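Local coordinates for fiber protein (Human adenovirus 16, PDB 3CNC) that forms the trimeric knob at the tip of the adenovirus fiber, which attaches the virus to its host-cell receptor, probably CD46 for this species B serotype, at residues E149-T161 / P199-F213. Residues are numbered along the deposited sequence; the frame is centred on the assembly and turned at random.
Sequences EDYIYGECYYKST and PETTEVTLITSPFFF
Tyr158 reaches from the edge strand 151-159 into the loop that runs back from Pro199 toward strand 211-216, joining the two antiparallel sheets of the knob's beta-sandwich along one margin. Tyr158 CG points away from the backbone N (chi1 171°), which carries the ring into this loop: the CD1 edge meets Ile207 O at 3.3 Å, and Pro199 CB packs obliquely against CE2, 3.8 Å away. Phe81 adds an edge-to-face contact. A hydrogen bond from the phenol OH to Glu200 OE2 is modelled but doubtful, because OE2 sits too close to a neighbour. Glu200 folds back at chi2 (-56°), bringing its other oxygen, OE1, to Thr161 OG1 at 2.7 Å; the hydroxyl arrives from above the carboxylate plane.

Farther along, the backbones meet at Tyr157 and Ser209. Ser209 N donates to Tyr157 O (2.8 Å), while Tyr157 N donates to Ser209 OG (2.7 Å), so the serine engages both the backbone N and O of Tyr157. Beside this pair Cys156 CB sits 3.2 Å from Ser209 O. Lys159 makes a cation-pi contact with Tyr151 of a neighbouring subunit, placing this margin at the trimer interface. From Ser209 toward Phe213 the chains separate, and side chains span the wider part: Ile152 meets Phe213, and Phe211 turns the edge of its ring to Gly154 CA and, in plane, to Glu155 O, with CE1 3.7 Å from the glycine CA and 3.5 Å from Glu155 N.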
loop_
_atom_site.group_PDB
_atom_site.type_symbol
_atom_site.label_atom_id
_atom_site.label_comp_id
_atom_site.label_asym_id
_atom_site.label_seq_id
_atom_site.Cartn_x
_atom_site.Cartn_y
_atom_site.Cartn_z
ATOM N N GLU A 149 1.153 17.797 -7.236
ATOM C CA GLU A 149 0.557 16.487 -7.559
ATOM C C GLU A 149 1.680 15.508 -7.886
ATOM O O GLU A 149 1.433 14.323 -8.134
ATOM C CB GLU A 149 -0.341 16.544 -8.801
ATOM C CG GLU A 149 -0.980 17.869 -9.067
ATOM C CD GLU A 149 -0.097 18.810 -9.872
ATOM O OE1 GLU A 149 -0.066 18.690 -11.115
ATOM O OE2 GLU A 149 0.561 19.668 -9.255
ATOM N N ASP A 150 2.907 16.013 -7.938
ATOM C CA ASP A 150 4.051 15.167 -8.249
ATOM C C ASP A 150 4.650 14.508 -7.019
ATOM O O ASP A 150 5.688 13.857 -7.116
ATOM C CB ASP A 150 5.129 15.978 -8.968
ATOM C CG ASP A 150 4.746 16.318 -10.406
ATOM O OD1 ASP A 150 3.605 16.011 -10.819
ATOM O OD2 ASP A 150 5.592 16.893 -11.125
ATOM N N TYR A 151 3.990 14.650 -5.871
ATOM C CA TYR A 151 4.512 14.075 -4.636
ATOM C C TYR A 151 3.682 12.989 -3.959
ATOM O O TYR A 151 2.450 13.061 -3.900
ATOM C CB TYR A 151 4.734 15.167 -3.583
ATOM C CG TYR A 151 5.681 16.272 -3.962
ATOM C CD1 TYR A 151 5.202 17.532 -4.323
ATOM C CD2 TYR A 151 7.062 16.077 -3.913
ATOM C CE1 TYR A 151 6.076 18.580 -4.622
ATOM C CE2 TYR A 151 7.948 17.112 -4.207
ATOM C CZ TYR A 151 7.450 18.362 -4.558
ATOM O OH TYR A 151 8.325 19.392 -4.815
ATOM N N ILE A 152 4.382 11.997 -3.416
ATOM C CA ILE A 152 3.755 10.923 -2.667
ATOM C C ILE A 152 4.422 10.994 -1.297
ATOM O O ILE A 152 5.655 11.056 -1.209
ATOM C CB ILE A 152 4.052 9.519 -3.278
ATOM C CG1 ILE A 152 3.337 9.341 -4.620
ATOM C CG2 ILE A 152 3.615 8.438 -2.318
ATOM C CD1 ILE A 152 3.784 8.093 -5.395
ATOM N N TYR A 153 3.624 11.014 -0.234
ATOM C CA TYR A 153 4.166 11.037 1.115
ATOM C C TYR A 153 3.746 9.753 1.822
ATOM O O TYR A 153 2.673 9.204 1.556
ATOM C CB TYR A 153 3.666 12.255 1.897
ATOM C CG TYR A 153 3.864 13.559 1.164
ATOM C CD1 TYR A 153 2.879 14.050 0.305
ATOM C CD2 TYR A 153 5.052 14.285 1.293
ATOM C CE1 TYR A 153 3.070 15.228 -0.414
ATOM C CE2 TYR A 153 5.255 15.473 0.578
ATOM C CZ TYR A 153 4.257 15.935 -0.274
ATOM O OH TYR A 153 4.428 17.097 -0.984
ATOM N N GLY A 154 4.599 9.264 2.716
ATOM C CA GLY A 154 4.286 8.043 3.429
ATOM C C GLY A 154 5.238 7.838 4.584
ATOM O O GLY A 154 5.806 8.805 5.103
ATOM N N GLU A 155 5.447 6.585 4.974
ATOM C CA GLU A 155 6.323 6.321 6.100
ATOM C C GLU A 155 6.869 4.896 6.214
ATOM O O GLU A 155 6.213 3.929 5.820
ATOM C CB GLU A 155 5.564 6.672 7.373
ATOM C CG GLU A 155 6.426 7.091 8.519
ATOM C CD GLU A 155 5.626 7.828 9.561
ATOM O OE1 GLU A 155 4.848 7.172 10.293
ATOM O OE2 GLU A 155 5.764 9.070 9.631
ATOM N N CYS A 156 8.085 4.781 6.739
ATOM C CA CYS A 156 8.698 3.477 6.980
ATOM C C CYS A 156 9.466 3.579 8.297
ATOM O O CYS A 156 9.281 4.551 9.041
ATOM C CB CYS A 156 9.599 3.026 5.809
ATOM S SG CYS A 156 11.052 3.995 5.431
ATOM N N TYR A 157 10.314 2.603 8.613
ATOM C CA TYR A 157 11.005 2.658 9.901
ATOM C C TYR A 157 12.440 2.182 9.987
ATOM O O TYR A 157 12.944 1.456 9.131
ATOM C CB TYR A 157 10.203 1.884 10.959
ATOM C CG TYR A 157 8.793 2.373 11.119
ATOM C CD1 TYR A 157 7.807 2.033 10.192
ATOM C CD2 TYR A 157 8.460 3.251 12.143
ATOM C CE1 TYR A 157 6.523 2.567 10.279
ATOM C CE2 TYR A 157 7.188 3.791 12.241
ATOM C CZ TYR A 157 6.223 3.448 11.304
ATOM O OH TYR A 157 4.962 3.999 11.399
ATOM N N TYR A 158 13.088 2.613 11.062
ATOM C CA TYR A 158 14.448 2.206 11.356
ATOM C C TYR A 158 14.387 1.578 12.745
ATOM O O TYR A 158 13.872 2.187 13.680
ATOM C CB TYR A 158 15.392 3.400 11.387
ATOM C CG TYR A 158 16.756 3.012 11.893
ATOM C CD1 TYR A 158 17.619 2.246 11.105
ATOM C CD2 TYR A 158 17.168 3.359 13.181
ATOM C CE1 TYR A 158 18.853 1.837 11.588
ATOM C CE2 TYR A 158 18.401 2.950 13.671
ATOM C CZ TYR A 158 19.234 2.193 12.870
ATOM O OH TYR A 158 20.448 1.795 13.350
ATOM N N LYS A 159 14.888 0.354 12.868
ATOM C CA LYS A 159 14.893 -0.345 14.152
ATOM C C LYS A 159 16.289 -0.210 14.758
ATOM O O LYS A 159 17.258 -0.748 14.220
ATOM C CB LYS A 159 14.559 -1.825 13.950
ATOM C CG LYS A 159 14.373 -2.615 15.243
ATOM C CD LYS A 159 14.257 -4.102 14.941
ATOM C CE LYS A 159 14.131 -4.938 16.204
ATOM N NZ LYS A 159 14.366 -6.383 15.910
ATOM N N SER A 160 16.391 0.504 15.876
ATOM C CA SER A 160 17.691 0.705 16.513
ATOM C C SER A 160 18.188 -0.524 17.254
ATOM O O SER A 160 17.446 -1.490 17.465
ATOM C CB SER A 160 17.652 1.893 17.479
ATOM O OG SER A 160 17.060 1.526 18.707
ATOM N N THR A 161 19.453 -0.469 17.656
ATOM C CA THR A 161 20.096 -1.569 18.365
ATOM C C THR A 161 19.323 -2.045 19.598
ATOM O O THR A 161 19.244 -3.243 19.847
ATOM C CB THR A 161 21.537 -1.189 18.773
ATOM O OG1 THR A 161 22.305 -0.925 17.593
ATOM C CG2 THR A 161 22.200 -2.329 19.541
ATOM N N PRO A 199 19.290 7.761 17.235
ATOM C CA PRO A 199 18.896 6.354 17.339
ATOM C C PRO A 199 20.052 5.466 17.803
ATOM O O PRO A 199 19.858 4.556 18.606
ATOM C CB PRO A 199 18.451 6.017 15.917
ATOM C CG PRO A 199 17.887 7.310 15.442
ATOM C CD PRO A 199 18.938 8.293 15.906
ATOM N N GLU A 200 21.248 5.732 17.285
ATOM C CA GLU A 200 22.423 4.944 17.646
ATOM C C GLU A 200 23.548 5.770 18.282
ATOM O O GLU A 200 23.450 6.992 18.421
ATOM C CB GLU A 200 22.990 4.219 16.419
ATOM C CG GLU A 200 22.044 3.245 15.713
ATOM C CD GLU A 200 21.473 2.169 16.627
ATOM O OE1 GLU A 200 22.136 1.776 17.612
ATOM O OE2 GLU A 200 20.353 1.703 16.341
ATOM N N THR A 201 24.616 5.069 18.656
ATOM C CA THR A 201 25.803 5.658 19.267
ATOM C C THR A 201 27.012 4.972 18.644
ATOM O O THR A 201 28.129 5.481 18.687
ATOM C CB THR A 201 25.815 5.421 20.798
ATOM O OG1 THR A 201 25.074 6.459 21.447
ATOM C CG2 THR A 201 27.235 5.403 21.337
ATOM N N THR A 202 26.765 3.807 18.054
ATOM C CA THR A 202 27.810 3.020 17.421
ATOM C C THR A 202 27.537 2.958 15.932
ATOM O O THR A 202 26.482 3.385 15.473
ATOM C CB THR A 202 27.800 1.584 17.955
ATOM O OG1 THR A 202 27.607 1.609 19.373
ATOM C CG2 THR A 202 29.115 0.882 17.636
ATOM N N GLU A 203 28.493 2.440 15.172
ATOM C CA GLU A 203 28.297 2.287 13.743
ATOM C C GLU A 203 27.402 1.049 13.597
ATOM O O GLU A 203 27.818 -0.066 13.912
ATOM C CB GLU A 203 29.634 2.066 13.032
ATOM C CG GLU A 203 29.488 1.666 11.577
ATOM C CD GLU A 203 30.811 1.321 10.918
ATOM O OE1 GLU A 203 30.794 0.833 9.764
ATOM O OE2 GLU A 203 31.872 1.537 11.545
ATOM N N VAL A 204 26.167 1.257 13.150
ATOM C CA VAL A 204 25.212 0.161 12.972
ATOM C C VAL A 204 24.659 0.214 11.553
ATOM O O VAL A 204 24.370 1.294 11.043
ATOM C CB VAL A 204 24.025 0.286 13.956
ATOM C CG1 VAL A 204 23.237 -1.017 13.995
ATOM C CG2 VAL A 204 24.533 0.653 15.340
ATOM N N THR A 205 24.504 -0.946 10.921
ATOM C CA THR A 205 23.981 -0.988 9.557
ATOM C C THR A 205 22.639 -0.275 9.401
ATOM O O THR A 205 21.659 -0.608 10.065
ATOM C CB THR A 205 23.817 -2.422 9.058
ATOM O OG1 THR A 205 25.103 -3.042 8.974
ATOM C CG2 THR A 205 23.171 -2.425 7.671
ATOM N N LEU A 206 22.612 0.707 8.511
ATOM C CA LEU A 206 21.410 1.495 8.249
ATOM C C LEU A 206 20.416 0.692 7.405
ATOM O O LEU A 206 20.702 0.319 6.268
ATOM C CB LEU A 206 21.796 2.800 7.539
ATOM C CG LEU A 206 20.710 3.645 6.873
ATOM C CD1 LEU A 206 19.651 4.017 7.878
ATOM C CD2 LEU A 206 21.338 4.897 6.286
ATOM N N ILE A 207 19.252 0.428 7.988
ATOM C CA ILE A 207 18.207 -0.335 7.319
ATOM C C ILE A 207 16.870 0.404 7.375
ATOM O O ILE A 207 16.354 0.677 8.462
ATOM C CB ILE A 207 18.006 -1.725 7.992
ATOM C CG1 ILE A 207 19.311 -2.526 7.943
ATOM C CG2 ILE A 207 16.873 -2.501 7.295
ATOM C CD1 ILE A 207 19.243 -3.857 8.692
ATOM N N THR A 208 16.326 0.752 6.213
ATOM C CA THR A 208 15.010 1.405 6.173
ATOM C C THR A 208 14.052 0.260 5.878
ATOM O O THR A 208 14.316 -0.558 4.993
ATOM C CB THR A 208 14.893 2.486 5.046
ATOM O OG1 THR A 208 15.092 1.879 3.766
ATOM C CG2 THR A 208 15.950 3.598 5.240
ATOM N N SER A 209 12.968 0.160 6.636
ATOM C CA SER A 209 12.034 -0.922 6.384
ATOM C C SER A 209 11.284 -0.631 5.079
ATOM O O SER A 209 11.214 0.519 4.621
ATOM C CB SER A 209 11.062 -1.105 7.560
ATOM O OG SER A 209 10.234 0.026 7.757
ATOM N N PRO A 210 10.739 -1.681 4.455
ATOM C CA PRO A 210 9.986 -1.623 3.199
ATOM C C PRO A 210 8.978 -0.487 3.065
ATOM O O PRO A 210 8.091 -0.326 3.900
ATOM C CB PRO A 210 9.308 -2.997 3.151
ATOM C CG PRO A 210 10.364 -3.887 3.744
ATOM C CD PRO A 210 10.819 -3.068 4.951
ATOM N N PHE A 211 9.125 0.307 2.012
ATOM C CA PHE A 211 8.169 1.372 1.752
ATOM C C PHE A 211 7.353 0.972 0.509
ATOM O O PHE A 211 7.926 0.581 -0.513
ATOM C CB PHE A 211 8.871 2.706 1.500
ATOM C CG PHE A 211 7.919 3.820 1.163
ATOM C CD1 PHE A 211 6.990 4.261 2.099
ATOM C CD2 PHE A 211 7.911 4.388 -0.108
ATOM C CE1 PHE A 211 6.066 5.246 1.771
ATOM C CE2 PHE A 211 6.988 5.379 -0.447
ATOM C CZ PHE A 211 6.066 5.806 0.493
ATOM N N PHE A 212 6.026 1.056 0.599
ATOM C CA PHE A 212 5.151 0.681 -0.525
ATOM C C PHE A 212 4.475 1.913 -1.123
ATOM O O PHE A 212 4.125 2.855 -0.399
ATOM C CB PHE A 212 4.066 -0.300 -0.063
ATOM C CG PHE A 212 4.577 -1.397 0.835
ATOM C CD1 PHE A 212 4.060 -1.555 2.120
ATOM C CD2 PHE A 212 5.591 -2.259 0.405
ATOM C CE1 PHE A 212 4.551 -2.562 2.969
ATOM C CE2 PHE A 212 6.086 -3.262 1.242
ATOM C CZ PHE A 212 5.572 -3.415 2.518
ATOM N N PHE A 213 4.273 1.898 -2.438
ATOM C CA PHE A 213 3.643 3.026 -3.109
ATOM C C PHE A 213 3.216 2.647 -4.520
ATOM O O PHE A 213 3.651 1.625 -5.048
ATOM C CB PHE A 213 4.633 4.200 -3.163
ATOM C CG PHE A 213 5.892 3.887 -3.924
ATOM C CD1 PHE A 213 6.061 4.335 -5.230
ATOM C CD2 PHE A 213 6.890 3.098 -3.351
ATOM C CE1 PHE A 213 7.200 4.001 -5.958
ATOM C CE2 PHE A 213 8.027 2.758 -4.072
ATOM C CZ PHE A 213 8.184 3.208 -5.375
HETATM O O HOH W 1 15.491 -0.977 10.478
#